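Local coordinates for protein putative aminooxidase (Propionibacterium acnes, PDB 2BA9) that isomerises polyunsaturated fatty acids to conjugated products such as conjugated linoleic acid, with a bound flavin-adenine dinucleotide, at residues 66-70 against 407-413; 141-145 against 376-380; 285-291 against 320-326. All coordinates share one frame; numbering follows the deposited sequence.

Contact 1 of 3, residues 66-70 against 407-413; sequences SYDTI and NFDEVCH. With NA (sodium ion), chain B; FAD (flavin-adenine dinucleotide), chain D.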
loop_
_atom_site.group_PDB
_atom_site.type_symbol
_atom_site.label_atom_id
_atom_site.label_comp_id
_atom_site.label_asym_id
_atom_site.label_seq_id
_atom_site.Cartn_x
_atom_site.Cartn_y
_atom_site.Cartn_z
ATOM N N SER A 66 4.069 -0.421 -15.542
ATOM C CA SER A 66 3.859 1.024 -15.384
ATOM C C SER A 66 4.401 1.562 -14.039
ATOM O O SER A 66 4.119 2.694 -13.671
ATOM C CB SER A 66 2.370 1.397 -15.558
ATOM O OG SER A 66 1.527 0.786 -14.580
ATOM N N TYR A 67 5.177 0.764 -13.312
ATOM C CA TYR A 67 5.808 1.240 -12.068
ATOM C C TYR A 67 7.061 2.060 -12.402
ATOM O O TYR A 67 8.175 1.685 -12.041
ATOM C CB TYR A 67 6.151 0.060 -11.148
ATOM C CG TYR A 67 5.074 -0.330 -10.144
ATOM C CD1 TYR A 67 3.712 -0.163 -10.423
ATOM C CD2 TYR A 67 5.430 -0.891 -8.918
ATOM C CE1 TYR A 67 2.746 -0.510 -9.492
ATOM C CE2 TYR A 67 4.477 -1.247 -7.987
ATOM C CZ TYR A 67 3.138 -1.063 -8.275
ATOM O OH TYR A 67 2.194 -1.427 -7.333
ATOM N N ASP A 68 6.867 3.190 -13.075
ATOM C CA ASP A 68 7.987 3.986 -13.603
ATOM C C ASP A 68 8.997 4.408 -12.529
ATOM O O ASP A 68 10.205 4.288 -12.736
ATOM C CB ASP A 68 7.473 5.216 -14.361
ATOM C CG ASP A 68 6.857 4.864 -15.754
ATOM O OD1 ASP A 68 7.230 3.839 -16.367
ATOM O OD2 ASP A 68 6.002 5.636 -16.243
ATOM N N THR A 69 8.509 4.881 -11.382
ATOM C CA THR A 69 9.406 5.340 -10.312
ATOM C C THR A 69 10.195 4.166 -9.723
ATOM O O THR A 69 11.394 4.279 -9.493
ATOM C CB THR A 69 8.641 6.098 -9.216
ATOM O OG1 THR A 69 7.772 7.064 -9.833
ATOM C CG2 THR A 69 9.601 6.814 -8.282
ATOM N N ILE A 70 9.538 3.030 -9.520
ATOM C CA ILE A 70 10.258 1.834 -9.069
ATOM C C ILE A 70 11.311 1.410 -10.094
ATOM O O ILE A 70 12.392 0.975 -9.707
ATOM C CB ILE A 70 9.330 0.637 -8.725
ATOM C CG1 ILE A 70 8.283 1.052 -7.670
ATOM C CG2 ILE A 70 10.164 -0.558 -8.219
ATOM C CD1 ILE A 70 8.846 1.893 -6.484
ATOM N N ASN A 407 0.387 1.839 -1.994
ATOM C CA ASN A 407 1.309 0.963 -2.757
ATOM C C ASN A 407 2.672 1.612 -2.943
ATOM O O ASN A 407 2.812 2.825 -2.757
ATOM C CB ASN A 407 0.661 0.365 -4.035
ATOM C CG ASN A 407 0.928 1.143 -5.357
ATOM O OD1 ASN A 407 1.943 1.813 -5.563
ATOM N ND2 ASN A 407 0.001 0.961 -6.295
ATOM N N PHE A 408 3.690 0.795 -3.225
ATOM C CA PHE A 408 5.069 1.284 -3.111
ATOM C C PHE A 408 5.520 2.118 -4.317
ATOM O O PHE A 408 6.410 2.958 -4.189
ATOM C CB PHE A 408 6.079 0.190 -2.698
ATOM C CG PHE A 408 6.199 -0.984 -3.653
ATOM C CD1 PHE A 408 6.982 -0.901 -4.803
ATOM C CD2 PHE A 408 5.625 -2.207 -3.333
ATOM C CE1 PHE A 408 7.131 -1.997 -5.649
ATOM C CE2 PHE A 408 5.763 -3.303 -4.186
ATOM C CZ PHE A 408 6.512 -3.184 -5.350
ATOM N N ASP A 409 4.892 1.951 -5.470
ATOM C CA ASP A 409 5.184 2.868 -6.566
ATOM C C ASP A 409 4.534 4.223 -6.317
ATOM O O ASP A 409 5.132 5.260 -6.581
ATOM C CB ASP A 409 4.724 2.314 -7.910
ATOM C CG ASP A 409 5.129 3.210 -9.063
ATOM O OD1 ASP A 409 6.343 3.250 -9.403
ATOM O OD2 ASP A 409 4.229 3.886 -9.609
ATOM N N GLU A 410 3.319 4.207 -5.781
ATOM C CA GLU A 410 2.562 5.441 -5.588
ATOM C C GLU A 410 3.248 6.340 -4.581
ATOM O O GLU A 410 3.371 7.550 -4.820
ATOM C CB GLU A 410 1.115 5.164 -5.170
ATOM C CG GLU A 410 0.240 4.571 -6.283
ATOM C CD GLU A 410 -0.010 5.529 -7.459
ATOM O OE1 GLU A 410 -0.295 6.720 -7.231
ATOM O OE2 GLU A 410 0.057 5.079 -8.629
ATOM N N VAL A 411 3.706 5.761 -3.470
ATOM C CA VAL A 411 4.384 6.535 -2.435
ATOM C C VAL A 411 5.749 7.064 -2.898
ATOM O O VAL A 411 6.103 8.197 -2.588
ATOM C CB VAL A 411 4.536 5.765 -1.090
ATOM C CG1 VAL A 411 3.166 5.226 -0.603
ATOM C CG2 VAL A 411 5.562 4.676 -1.193
ATOM N N CYS A 412 6.507 6.248 -3.628
ATOM C CA CYS A 412 7.816 6.664 -4.125
ATOM C C CYS A 412 7.646 7.780 -5.162
ATOM O O CYS A 412 8.356 8.779 -5.121
ATOM C CB CYS A 412 8.576 5.485 -4.732
ATOM S SG CYS A 412 9.086 4.216 -3.534
ATOM N N HIS A 413 6.697 7.592 -6.080
ATOM C CA HIS A 413 6.321 8.611 -7.087
ATOM C C HIS A 413 5.887 9.936 -6.426
ATOM O O HIS A 413 6.279 11.039 -6.854
ATOM C CB HIS A 413 5.215 8.031 -7.983
ATOM C CG HIS A 413 4.874 8.862 -9.182
ATOM N ND1 HIS A 413 3.828 8.545 -10.023
ATOM C CD2 HIS A 413 5.406 10.009 -9.665
ATOM C CE1 HIS A 413 3.747 9.446 -10.983
ATOM N NE2 HIS A 413 4.695 10.343 -10.790
HETATM NA NA NA B . -1.077 5.386 -10.640
HETATM P PA FAD D . 5.648 1.757 5.116
HETATM O O1A FAD D . 6.000 0.740 4.071
HETATM O O2A FAD D . 4.634 1.339 6.160
HETATM O O5B FAD D . 6.980 2.148 5.915
HETATM C C5B FAD D . 6.874 3.140 6.909
HETATM C C4B FAD D . 8.156 3.209 7.712
HETATM O O4B FAD D . 8.036 4.235 8.676
HETATM C C3B FAD D . 8.452 1.892 8.433
HETATM O O3B FAD D . 9.757 1.458 8.125
HETATM C C2B FAD D . 8.260 2.234 9.892
HETATM O O2B FAD D . 9.027 1.407 10.766
HETATM C C1B FAD D . 8.551 3.746 9.893
HETATM N N9A FAD D . 7.932 4.386 11.068
HETATM C C8A FAD D . 6.613 4.320 11.463
HETATM N N7A FAD D . 6.465 5.031 12.617
HETATM C C5A FAD D . 7.677 5.551 12.959
HETATM C C6A FAD D . 8.120 6.340 14.039
HETATM N N6A FAD D . 7.199 7.044 14.774
HETATM N N1A FAD D . 9.454 6.733 14.077
HETATM C C2A FAD D . 10.358 6.311 13.112
HETATM N N3A FAD D . 9.909 5.529 12.056
HETATM C C4A FAD D . 8.606 5.139 11.988
HETATM N N1 FAD D . 2.441 -2.475 -2.659
HETATM C C2 FAD D . 2.493 -2.586 -4.034
HETATM O O2 FAD D . 2.919 -1.650 -4.710
HETATM N N3 FAD D . 2.040 -3.738 -4.647
HETATM C C4 FAD D . 1.564 -4.787 -3.889
HETATM O O4 FAD D . 1.182 -5.815 -4.471
HETATM C C4X FAD D . 1.524 -4.683 -2.495
HETATM N N5 FAD D . 1.032 -5.706 -1.702
HETATM C C5X FAD D . 1.140 -5.676 -0.325
HETATM C C6 FAD D . 0.768 -6.780 0.439
HETATM C C7 FAD D . 0.918 -6.748 1.824
HETATM C C7M FAD D . 0.523 -7.963 2.614
HETATM C C8 FAD D . 1.428 -5.609 2.441
HETATM C C8M FAD D . 1.605 -5.524 3.927
HETATM C C9 FAD D . 1.791 -4.510 1.669
HETATM C C9A FAD D . 1.644 -4.523 0.282
HETATM N N10 FAD D . 1.984 -3.415 -0.517
HETATM C C10 FAD D . 1.989 -3.519 -1.889
HETATM C "C1'" FAD D . 2.012 -2.038 0.055
HETATM C "C2'" FAD D . 3.435 -1.515 0.213
HETATM O "O2'" FAD D . 4.285 -2.463 0.849
HETATM C "C3'" FAD D . 3.358 -0.222 1.011
HETATM O "O3'" FAD D . 2.386 0.643 0.418
HETATM C "C4'" FAD D . 4.718 0.453 1.085
HETATM O "O4'" FAD D . 5.614 -0.281 1.912
HETATM C "C5'" FAD D . 4.523 1.875 1.591
HETATM O "O5'" FAD D . 5.754 2.427 1.963
HETATM P P FAD D . 5.805 3.651 3.024
HETATM O O1P FAD D . 7.242 4.037 3.318
HETATM O O2P FAD D . 5.016 4.779 2.456
HETATM O O3P FAD D . 5.154 3.099 4.384
HETATM O O HOH W 1 2.294 3.703 -11.920
HETATM O O HOH W 2 5.684 5.833 -11.098
HETATM O O HOH W 3 -1.386 7.561 -9.646
HETATM O O HOH W 4 -1.375 3.100 -11.040
HETATM O O HOH W 5 -2.487 5.760 -12.185
#

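Contact 2 of 3, residues 141-145 against 376-380; sequences LMLPF and SEDYK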
loop_
_atom_site.group_PDB
_atom_site.type_symbol
_atom_site.label_atom_id
_atom_site.label_comp_id
_atom_site.label_asym_id
_atom_site.label_seq_id
_atom_site.Cartn_x
_atom_site.Cartn_y
_atom_site.Cartn_z
ATOM N N LEU A 141 -15.698 10.678 -8.392
ATOM C CA LEU A 141 -14.598 9.850 -7.871
ATOM C C LEU A 141 -14.451 9.924 -6.347
ATOM O O LEU A 141 -13.726 9.127 -5.736
ATOM C CB LEU A 141 -13.282 10.252 -8.546
ATOM C CG LEU A 141 -13.203 9.956 -10.051
ATOM C CD1 LEU A 141 -12.024 10.683 -10.660
ATOM C CD2 LEU A 141 -13.105 8.469 -10.292
ATOM N N MET A 142 -15.145 10.884 -5.749
ATOM C CA MET A 142 -15.168 11.058 -4.293
ATOM C C MET A 142 -16.162 10.114 -3.591
ATOM O O MET A 142 -16.160 10.005 -2.359
ATOM C CB MET A 142 -15.504 12.511 -3.978
ATOM C CG MET A 142 -14.537 13.501 -4.603
ATOM S SD MET A 142 -14.789 15.174 -4.023
ATOM C CE MET A 142 -13.653 16.086 -5.094
ATOM N N LEU A 143 -16.993 9.442 -4.389
ATOM C CA LEU A 143 -17.969 8.473 -3.912
ATOM C C LEU A 143 -17.326 7.102 -3.689
ATOM O O LEU A 143 -16.320 6.789 -4.317
ATOM C CB LEU A 143 -19.086 8.310 -4.945
ATOM C CG LEU A 143 -20.043 9.475 -5.126
ATOM C CD1 LEU A 143 -20.966 9.285 -6.362
ATOM C CD2 LEU A 143 -20.850 9.642 -3.820
ATOM N N PRO A 144 -17.927 6.261 -2.809
ATOM C CA PRO A 144 -17.445 4.880 -2.730
ATOM C C PRO A 144 -17.483 4.222 -4.119
ATOM O O PRO A 144 -18.359 4.549 -4.945
ATOM C CB PRO A 144 -18.410 4.213 -1.748
ATOM C CG PRO A 144 -19.008 5.333 -0.956
ATOM C CD PRO A 144 -19.043 6.510 -1.876
ATOM N N PHE A 145 -16.523 3.331 -4.377
ATOM C CA PHE A 145 -16.334 2.763 -5.720
ATOM C C PHE A 145 -17.597 2.182 -6.342
ATOM O O PHE A 145 -17.837 2.410 -7.525
ATOM C CB PHE A 145 -15.218 1.718 -5.724
ATOM C CG PHE A 145 -14.723 1.341 -7.116
ATOM C CD1 PHE A 145 -14.164 2.288 -7.949
ATOM C CD2 PHE A 145 -14.759 0.017 -7.548
ATOM C CE1 PHE A 145 -13.703 1.945 -9.222
ATOM C CE2 PHE A 145 -14.287 -0.338 -8.813
ATOM C CZ PHE A 145 -13.758 0.630 -9.644
ATOM N N SER A 376 -15.467 8.682 2.197
ATOM C CA SER A 376 -16.044 9.423 1.083
ATOM C C SER A 376 -16.512 10.827 1.510
ATOM O O SER A 376 -16.205 11.820 0.844
ATOM C CB SER A 376 -17.196 8.634 0.462
ATOM O OG SER A 376 -17.732 9.332 -0.652
ATOM N N GLU A 377 -17.218 10.904 2.635
ATOM C CA GLU A 377 -17.677 12.188 3.194
ATOM C C GLU A 377 -16.528 13.171 3.486
ATOM O O GLU A 377 -16.574 14.352 3.121
ATOM C CB GLU A 377 -18.445 11.937 4.497
ATOM C CG GLU A 377 -18.862 13.207 5.221
ATOM C CD GLU A 377 -19.577 12.930 6.528
ATOM O OE1 GLU A 377 -20.731 13.392 6.659
ATOM O OE2 GLU A 377 -18.982 12.248 7.406
ATOM N N ASP A 378 -15.514 12.669 4.182
ATOM C CA ASP A 378 -14.343 13.460 4.517
ATOM C C ASP A 378 -13.590 13.842 3.228
ATOM O O ASP A 378 -13.159 14.970 3.073
ATOM C CB ASP A 378 -13.462 12.710 5.531
ATOM C CG ASP A 378 -14.087 12.648 6.933
ATOM O OD1 ASP A 378 -15.027 13.425 7.231
ATOM O OD2 ASP A 378 -13.631 11.826 7.760
ATOM N N TYR A 379 -13.486 12.922 2.283
ATOM C CA TYR A 379 -12.883 13.239 0.984
ATOM C C TYR A 379 -13.655 14.400 0.308
ATOM O O TYR A 379 -13.049 15.380 -0.133
ATOM C CB TYR A 379 -12.803 11.980 0.093
ATOM C CG TYR A 379 -11.785 12.071 -1.039
ATOM C CD1 TYR A 379 -10.652 11.240 -1.065
ATOM C CD2 TYR A 379 -11.951 12.985 -2.084
ATOM C CE1 TYR A 379 -9.713 11.329 -2.112
ATOM C CE2 TYR A 379 -11.026 13.081 -3.114
ATOM C CZ TYR A 379 -9.919 12.270 -3.132
ATOM O OH TYR A 379 -9.034 12.418 -4.179
ATOM N N LYS A 380 -14.990 14.285 0.290
ATOM C CA LYS A 380 -15.900 15.242 -0.339
ATOM C C LYS A 380 -15.813 16.586 0.362
ATOM O O LYS A 380 -15.915 17.621 -0.283
ATOM C CB LYS A 380 -17.365 14.761 -0.267
ATOM C CG LYS A 380 -17.799 13.744 -1.316
ATOM C CD LYS A 380 -19.262 13.388 -1.134
ATOM C CE LYS A 380 -19.641 12.072 -1.806
ATOM N NZ LYS A 380 -21.100 11.795 -1.546
#

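Contact 3 of 3, residues 285-291 against 320-326; sequences ACLVKEY and DPHQIIT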
loop_
_atom_site.group_PDB
_atom_site.type_symbol
_atom_site.label_atom_id
_atom_site.label_comp_id
_atom_site.label_asym_id
_atom_site.label_seq_id
_atom_site.Cartn_x
_atom_site.Cartn_y
_atom_site.Cartn_z
ATOM N N ALA A 285 2.260 -16.611 7.527
ATOM C CA ALA A 285 3.187 -17.427 6.741
ATOM C C ALA A 285 3.054 -18.862 7.213
ATOM O O ALA A 285 3.297 -19.145 8.381
ATOM C CB ALA A 285 4.646 -16.924 6.885
ATOM N N CYS A 286 2.658 -19.747 6.295
ATOM C CA CYS A 286 2.229 -21.111 6.620
ATOM C C CYS A 286 3.087 -22.194 5.971
ATOM O O CYS A 286 3.460 -22.071 4.825
ATOM C CB CYS A 286 0.778 -21.320 6.172
ATOM S SG CYS A 286 -0.429 -20.194 6.904
ATOM N N LEU A 287 3.414 -23.228 6.736
ATOM C CA LEU A 287 3.803 -24.518 6.194
ATOM C C LEU A 287 2.499 -25.274 6.018
ATOM O O LEU A 287 1.675 -25.305 6.922
ATOM C CB LEU A 287 4.743 -25.271 7.145
ATOM C CG LEU A 287 6.048 -24.539 7.457
ATOM C CD1 LEU A 287 6.989 -25.374 8.363
ATOM C CD2 LEU A 287 6.729 -24.160 6.168
ATOM N N VAL A 288 2.307 -25.858 4.841
ATOM C CA VAL A 288 1.063 -26.544 4.522
ATOM C C VAL A 288 1.339 -28.031 4.244
ATOM O O VAL A 288 2.420 -28.402 3.773
ATOM C CB VAL A 288 0.303 -25.845 3.312
ATOM C CG1 VAL A 288 -0.056 -24.387 3.642
ATOM C CG2 VAL A 288 1.100 -25.891 2.023
ATOM N N LYS A 289 0.385 -28.885 4.594
ATOM C CA LYS A 289 0.333 -30.217 3.990
ATOM C C LYS A 289 -0.631 -30.099 2.809
ATOM O O LYS A 289 -1.572 -29.278 2.831
ATOM C CB LYS A 289 -0.066 -31.330 4.980
ATOM C CG LYS A 289 -1.097 -30.943 6.051
ATOM C CD LYS A 289 -1.424 -32.123 6.965
ATOM C CE LYS A 289 -2.271 -31.680 8.157
ATOM N NZ LYS A 289 -1.463 -30.999 9.229
ATOM N N GLU A 290 -0.383 -30.880 1.767
ATOM C CA GLU A 290 -1.051 -30.697 0.475
ATOM C C GLU A 290 -0.697 -29.308 -0.067
ATOM O O GLU A 290 -1.465 -28.345 0.061
ATOM C CB GLU A 290 -2.573 -30.918 0.575
ATOM C CG GLU A 290 -3.069 -32.353 0.357
ATOM C CD GLU A 290 -2.174 -33.440 0.967
ATOM O OE1 GLU A 290 -1.268 -33.934 0.250
ATOM O OE2 GLU A 290 -2.389 -33.824 2.142
ATOM N N TYR A 291 0.490 -29.226 -0.663
ATOM C CA TYR A 291 1.011 -27.981 -1.226
ATOM C C TYR A 291 0.218 -27.554 -2.470
ATOM O O TYR A 291 0.045 -28.343 -3.394
ATOM C CB TYR A 291 2.479 -28.182 -1.599
ATOM C CG TYR A 291 3.318 -26.924 -1.699
ATOM C CD1 TYR A 291 3.476 -26.075 -0.606
ATOM C CD2 TYR A 291 4.020 -26.618 -2.877
ATOM C CE1 TYR A 291 4.272 -24.939 -0.691
ATOM C CE2 TYR A 291 4.823 -25.481 -2.963
ATOM C CZ TYR A 291 4.934 -24.646 -1.871
ATOM O OH TYR A 291 5.737 -23.531 -1.942
ATOM N N ASP A 320 9.205 -26.540 -4.166
ATOM C CA ASP A 320 9.449 -27.081 -2.824
ATOM C C ASP A 320 8.180 -27.068 -1.981
ATOM O O ASP A 320 7.758 -26.011 -1.541
ATOM C CB ASP A 320 10.579 -26.290 -2.146
ATOM C CG ASP A 320 10.856 -26.740 -0.718
ATOM O OD1 ASP A 320 10.110 -27.589 -0.184
ATOM O OD2 ASP A 320 11.835 -26.233 -0.123
ATOM N N PRO A 321 7.590 -28.252 -1.721
ATOM C CA PRO A 321 6.332 -28.332 -0.968
ATOM C C PRO A 321 6.435 -28.035 0.515
ATOM O O PRO A 321 5.414 -28.078 1.222
ATOM C CB PRO A 321 5.879 -29.782 -1.155
ATOM C CG PRO A 321 6.830 -30.397 -2.117
ATOM C CD PRO A 321 8.068 -29.582 -2.121
ATOM N N HIS A 322 7.650 -27.763 0.981
ATOM C CA HIS A 322 7.900 -27.444 2.377
ATOM C C HIS A 322 8.233 -25.962 2.542
ATOM O O HIS A 322 8.718 -25.555 3.607
ATOM C CB HIS A 322 9.036 -28.318 2.917
ATOM C CG HIS A 322 8.797 -29.782 2.736
ATOM N ND1 HIS A 322 7.675 -30.415 3.223
ATOM C CD2 HIS A 322 9.523 -30.733 2.108
ATOM C CE1 HIS A 322 7.720 -31.695 2.904
ATOM N NE2 HIS A 322 8.837 -31.916 2.236
ATOM N N GLN A 323 7.971 -25.165 1.500
ATOM C CA GLN A 323 8.163 -23.707 1.563
ATOM C C GLN A 323 6.907 -22.968 2.031
ATOM O O GLN A 323 5.825 -23.561 2.166
ATOM C CB GLN A 323 8.628 -23.142 0.200
ATOM C CG GLN A 323 10.143 -22.984 0.083
ATOM C CD GLN A 323 10.721 -21.936 1.023
ATOM O OE1 GLN A 323 9.995 -21.084 1.559
ATOM N NE2 GLN A 323 12.051 -21.975 1.211
ATOM N N ILE A 324 7.066 -21.659 2.249
ATOM C CA ILE A 324 6.013 -20.829 2.828
ATOM C C ILE A 324 4.912 -20.480 1.844
ATOM O O ILE A 324 5.172 -20.100 0.693
ATOM C CB ILE A 324 6.592 -19.517 3.421
ATOM C CG1 ILE A 324 7.561 -19.826 4.574
ATOM C CG2 ILE A 324 5.490 -18.609 3.954
ATOM C CD1 ILE A 324 6.910 -20.558 5.736
ATOM N N ILE A 325 3.675 -20.620 2.320
ATOM C CA ILE A 325 2.485 -20.162 1.624
ATOM C C ILE A 325 1.874 -19.129 2.549
ATOM O O ILE A 325 1.576 -19.437 3.706
ATOM C CB ILE A 325 1.466 -21.311 1.429
ATOM C CG1 ILE A 325 2.062 -22.445 0.577
ATOM C CG2 ILE A 325 0.173 -20.782 0.858
ATOM C CD1 ILE A 325 2.253 -22.150 -0.909
ATOM N N THR A 326 1.724 -17.898 2.073
ATOM C CA THR A 326 1.178 -16.843 2.919
ATOM C C THR A 326 -0.321 -16.687 2.627
ATOM O O THR A 326 -0.775 -16.874 1.488
ATOM C CB THR A 326 1.937 -15.482 2.760
ATOM O OG1 THR A 326 2.075 -15.147 1.376
ATOM C CG2 THR A 326 3.321 -15.539 3.413
HETATM O O HOH W 6 4.573 -25.911 2.814
HETATM O O HOH W 7 5.860 -20.957 -1.827
#

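Contact 1 of 3, residues 66-70 against 407-413
FAD O2, on the pyrimidine end of the flavin, is gripped by one donor from each segment. Tyr-67 OH gives it a hydrogen bond of 2.7 Å. The backbone N of Phe-408, in the first turn of its helix, gives a second bond of 3.0 Å to FAD O2. The same oxygen lies over one face of the Phe-408 ring. The Tyr-67 ring turns an edge to the Phe-408 face in an offset edge-to-face pair, planes at 89°, with Tyr-67 CE2 3.6 Å from Phe-408 CE1. Asp-409 CB sits over the centre of the Tyr-67 ring, 3.3 Å from the centroid, a CH-pi contact. With CG anti to the backbone N (chi1 -175°), the Asp-409 carboxylate slides past the ring, stacked on it at 19°. Its OD1 accepts from Ile-70 N at 3.2 Å, nearly along the C-O axis. Its OD2 accepts from two waters, which lead to Ser-66 O and Thr-69 N. Ile-70 then packs CG1 on the Phe-408 edge and CD1 on Cys-412 SG. Asn-407 caps its own helix: OD1 accepts from Glu-410 N at 2.8 Å. The same residue, Glu-410, binds the sodium ion through OE2 at 2.3 Å, with Lys-183 O and three waters as further ligands. Helix 204-215 covers the Ile-70 and Phe-408 side. The start of helix 408-423 would place its positive dipole end near FAD O2 and may polarise it. A helix N-terminus directed at the flavin O2 is characteristic of the FAD-binding site in the amine oxidoreductase family.

Contact 2 of 3, residues 141-145 against 376-380
Met-142 packs against helix 376-380 with nearly every side-chain atom. CB touches Lys-380 CG at 3.7 Å. CG comes next, 3.6 Å from Tyr-379 CD2, and the two side chains cross at about a right angle. The chain is extended beyond CG (chi2 -171°), which carries the sulfur on past the tyrosine. SD stands at the edge of the Tyr-379 ring, 5.3 Å from its centroid, a Met-aromatic contact; it also lies 3.8 Å from Lys-380 CA. The backbone of Met-142 is held as well. Ser-376 OG donates to Met-142 O, but the modelled separation of 2.4 Å is very short and its exact value is doubtful. Beside this bond, Pro-144 CD packs against Ser-376 CB at 3.7 Å. The extended Lys-380 side chain crosses Leu-143 and brings its CE and NZ up to CD2; this approach is modelled tighter than usual and is doubtful in detail. Tyr-379 OH is hydrogen-bonded to His-133, and the Tyr-379 ring also meets those of His-133 and Tyr-384. The contact thus joins the loop leading into helix 145-151 to the short helix 376-380, which follows strand 359-373. Helix 178-184 lies against both segments, touching Leu-141 and Phe-145 on one and Tyr-379 on the other.

Contact 3 of 3, residues 285-291 against 320-326
Two backbone hydrogen bonds pair Cys-286 with Ile-325 as antiparallel strands. Cys-286 N donates to Ile-325 O at 2.8 Å. Ile-325 N returns a straighter bond of 2.9 Å to Cys-286 O. Ala-285 and Thr-326 form the adjoining non-hydrogen-bonded pair. Further along, the strands part and water takes over. One water accepts from Val-288 N and lies within bonding distance of Pro-321 O and Gln-323 O. Another donates to Tyr-291 OH and Ile-324 O; Trp-317 O is a further partner of that hydroxyl. The type I turn 320-323 is braced by an Asx turn, His-322 N to Asp-320 OD1 at 2.7 Å. Apolar contacts flank the pairing. Ile-324 reaches Ala-285 with CG2 and Leu-287 CD2 with CD1, the latter at 3.6 Å. Ile-325 CG1 meets Val-288 CG2, and its CD1 meets Tyr-291 CE1 at 3.4 Å. The Tyr-291 ring lies across the turn. With CG anti to the backbone N (chi1 -158°), the ring swings toward it, and Pro-321 CA comes over one face, 3.5 Å from the centroid, as a CH-pi contact. In the mixed sheet, strand 277-288 runs between 325-330 and 359-373, while strand 310-315 borders 325-330 on its other side.

How the contacts relate
Contact 1 holds the flavin directly, whereas the other two lie further out. Contacts 2 and 3 are on opposite sides of the chain's centre, with centres about 40 Å apart. Contact 1 is about 23 Å from contact 2 and about 30 Å from contact 3, centre to centre, and no two of the three touch. By nearest atoms, the Thr-326 side chain of contact 3 is about 7 Å from FAD, at the dimethylbenzene end, away from O2. In contact 2, the Tyr-379 side chain is about 12 Å from the sodium ion that Glu-410 binds in contact 1. Along the chain, 66-70 and 407-413 bracket both other contacts, and 141-145 and 376-380 in turn bracket contact 3.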